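Local coordinates for protein cation antiporter (Dietzia sp. DQ12-45-1b, PDB 7D3U) that is subunit E of a multi-subunit Mrp sodium/proton antiporter complex in the membrane, and probably contributes to moving monovalent cations across it, at residues C51-V57 with D83-V87. Sequence-based numbering, arbitrary orientation.
Sequences CRSELEV and DWEIV
Val57 lies against one face of the Trp84 indole. Its CG1 sits 3.9 Å from the centroid of the Trp84 five-membered ring and 12° off the ring normal, a CH-pi contact. Val57 CG2, anti to the backbone N, reaches Ile86 CG2 at 4.0 Å and still touches Trp84 CB. Ile86 continues this apolar packing to Leu60 and Ile64 of the same helix. The pyrrole side of the indole faces the loop before the helix. Cys51 O lies near the ring plane, 3.2 Å from Trp84 CD1, and Arg52 O is 3.4 Å from Trp84 NE1. With an alanine at Trp84 the indole is gone, which is likely to leave Val57 CG1 without its aromatic partner and open a gap between Val57 and the loop carbonyls. The outer side is looser. Arg52, Ser53 and Asp83 are exposed, and their CB atoms point away from the other segment. Glu54 only brings CG to 4.3 Å from Trp84 CZ2; its carboxylate forms a salt bridge with Arg792 of subunit A. The contact is helix-on-sheet packing: the loop and first turn of helix 54-66 pack on Trp84, just before strand 85-90, and on Ile86 within this central strand of an antiparallel sheet.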
loop_
_atom_site.group_PDB
_atom_site.type_symbol
_atom_site.label_atom_id
_atom_site.label_comp_id
_atom_site.label_asym_id
_atom_site.label_seq_id
_atom_site.Cartn_x
_atom_site.Cartn_y
_atom_site.Cartn_z
ATOM N N CYS F 51 11.112 -58.666 -25.505
ATOM C CA CYS F 51 10.895 -57.548 -26.411
ATOM C C CYS F 51 12.183 -56.753 -26.561
ATOM O O CYS F 51 12.885 -56.495 -25.578
ATOM C CB CYS F 51 9.770 -56.638 -25.919
ATOM S SG CYS F 51 8.316 -57.522 -25.344
ATOM N N ARG F 52 12.484 -56.359 -27.799
ATOM C CA ARG F 52 13.761 -55.723 -28.096
ATOM C C ARG F 52 13.714 -54.221 -27.839
ATOM O O ARG F 52 14.479 -53.695 -27.025
ATOM C CB ARG F 52 14.152 -56.004 -29.548
ATOM C CG ARG F 52 14.886 -57.317 -29.754
ATOM C CD ARG F 52 15.192 -57.538 -31.226
ATOM N NE ARG F 52 13.988 -57.850 -31.991
ATOM C CZ ARG F 52 13.581 -59.082 -32.275
ATOM N NH1 ARG F 52 12.473 -59.273 -32.977
ATOM N NH2 ARG F 52 14.283 -60.127 -31.858
ATOM N N SER F 53 12.823 -53.517 -28.525
ATOM C CA SER F 53 12.805 -52.065 -28.476
ATOM C C SER F 53 11.868 -51.564 -27.382
ATOM O O SER F 53 11.160 -52.331 -26.727
ATOM C CB SER F 53 12.393 -51.490 -29.830
ATOM O OG SER F 53 11.123 -51.976 -30.220
ATOM N N GLU F 54 11.880 -50.245 -27.189
ATOM C CA GLU F 54 11.098 -49.640 -26.116
ATOM C C GLU F 54 9.603 -49.745 -26.380
ATOM O O GLU F 54 8.819 -49.936 -25.446
ATOM C CB GLU F 54 11.505 -48.179 -25.935
ATOM C CG GLU F 54 12.933 -47.995 -25.457
ATOM C CD GLU F 54 13.258 -46.553 -25.131
ATOM O OE1 GLU F 54 12.501 -45.658 -25.564
ATOM O OE2 GLU F 54 14.269 -46.311 -24.437
ATOM N N LEU F 55 9.187 -49.615 -27.642
ATOM C CA LEU F 55 7.761 -49.608 -27.962
ATOM C C LEU F 55 7.101 -50.936 -27.609
ATOM O O LEU F 55 6.013 -50.964 -27.017
ATOM C CB LEU F 55 7.564 -49.289 -29.443
ATOM C CG LEU F 55 6.230 -49.687 -30.071
ATOM C CD1 LEU F 55 5.109 -48.812 -29.544
ATOM C CD2 LEU F 55 6.308 -49.604 -31.585
ATOM N N GLU F 56 7.747 -52.047 -27.966
ATOM C CA GLU F 56 7.153 -53.355 -27.729
ATOM C C GLU F 56 6.902 -53.590 -26.247
ATOM O O GLU F 56 5.813 -54.025 -25.858
ATOM C CB GLU F 56 8.053 -54.448 -28.303
ATOM C CG GLU F 56 8.423 -54.230 -29.759
ATOM C CD GLU F 56 9.041 -55.458 -30.398
ATOM O OE1 GLU F 56 8.800 -56.578 -29.903
ATOM O OE2 GLU F 56 9.768 -55.303 -31.399
ATOM N N VAL F 57 7.883 -53.276 -25.399
ATOM C CA VAL F 57 7.748 -53.595 -23.983
ATOM C C VAL F 57 6.726 -52.681 -23.315
ATOM O O VAL F 57 5.951 -53.125 -22.461
ATOM C CB VAL F 57 9.117 -53.537 -23.279
ATOM C CG1 VAL F 57 9.821 -52.234 -23.571
ATOM C CG2 VAL F 57 8.951 -53.730 -21.783
ATOM N N ASP F 83 16.644 -57.973 -23.626
ATOM C CA ASP F 83 15.965 -58.889 -22.694
ATOM C C ASP F 83 14.868 -58.336 -21.768
ATOM O O ASP F 83 14.295 -59.084 -20.976
ATOM C CB ASP F 83 17.003 -59.640 -21.854
ATOM C CG ASP F 83 17.446 -60.938 -22.501
ATOM O OD1 ASP F 83 16.920 -61.276 -23.582
ATOM O OD2 ASP F 83 18.322 -61.621 -21.928
ATOM N N TRP F 84 14.577 -57.045 -21.863
ATOM C CA TRP F 84 13.555 -56.422 -21.034
ATOM C C TRP F 84 12.853 -57.338 -20.040
ATOM O O TRP F 84 12.370 -58.416 -20.393
ATOM C CB TRP F 84 12.521 -55.546 -21.739
ATOM C CG TRP F 84 13.077 -54.295 -22.323
ATOM C CD1 TRP F 84 13.654 -54.149 -23.547
ATOM C CD2 TRP F 84 13.109 -53.005 -21.706
ATOM N NE1 TRP F 84 14.043 -52.845 -23.734
ATOM C CE2 TRP F 84 13.719 -52.123 -22.616
ATOM C CE3 TRP F 84 12.681 -52.510 -20.473
ATOM C CZ2 TRP F 84 13.912 -50.775 -22.331
ATOM C CZ3 TRP F 84 12.873 -51.175 -20.192
ATOM C CH2 TRP F 84 13.484 -50.322 -21.116
ATOM N N GLU F 85 12.806 -56.899 -18.787
ATOM C CA GLU F 85 12.049 -57.560 -17.737
ATOM C C GLU F 85 10.982 -56.611 -17.213
ATOM O O GLU F 85 11.177 -55.395 -17.178
ATOM C CB GLU F 85 12.957 -57.994 -16.583
ATOM C CG GLU F 85 13.455 -59.421 -16.673
ATOM C CD GLU F 85 13.955 -59.940 -15.340
ATOM O OE1 GLU F 85 13.807 -59.220 -14.331
ATOM O OE2 GLU F 85 14.494 -61.066 -15.299
ATOM N N ILE F 86 9.845 -57.171 -16.811
ATOM C CA ILE F 86 8.777 -56.377 -16.224
ATOM C C ILE F 86 8.407 -56.968 -14.871
ATOM O O ILE F 86 8.721 -58.117 -14.557
ATOM C CB ILE F 86 7.538 -56.287 -17.135
ATOM C CG1 ILE F 86 7.038 -57.680 -17.506
ATOM C CG2 ILE F 86 7.853 -55.483 -18.382
ATOM C CD1 ILE F 86 5.948 -57.665 -18.548
ATOM N N VAL F 87 7.741 -56.153 -14.062
ATOM C CA VAL F 87 7.250 -56.559 -12.752
ATOM C C VAL F 87 5.734 -56.488 -12.806
ATOM O O VAL F 87 5.157 -55.393 -12.817
ATOM C CB VAL F 87 7.805 -55.676 -11.630
ATOM C CG1 VAL F 87 7.199 -56.078 -10.299
ATOM C CG2 VAL F 87 9.316 -55.776 -11.586
#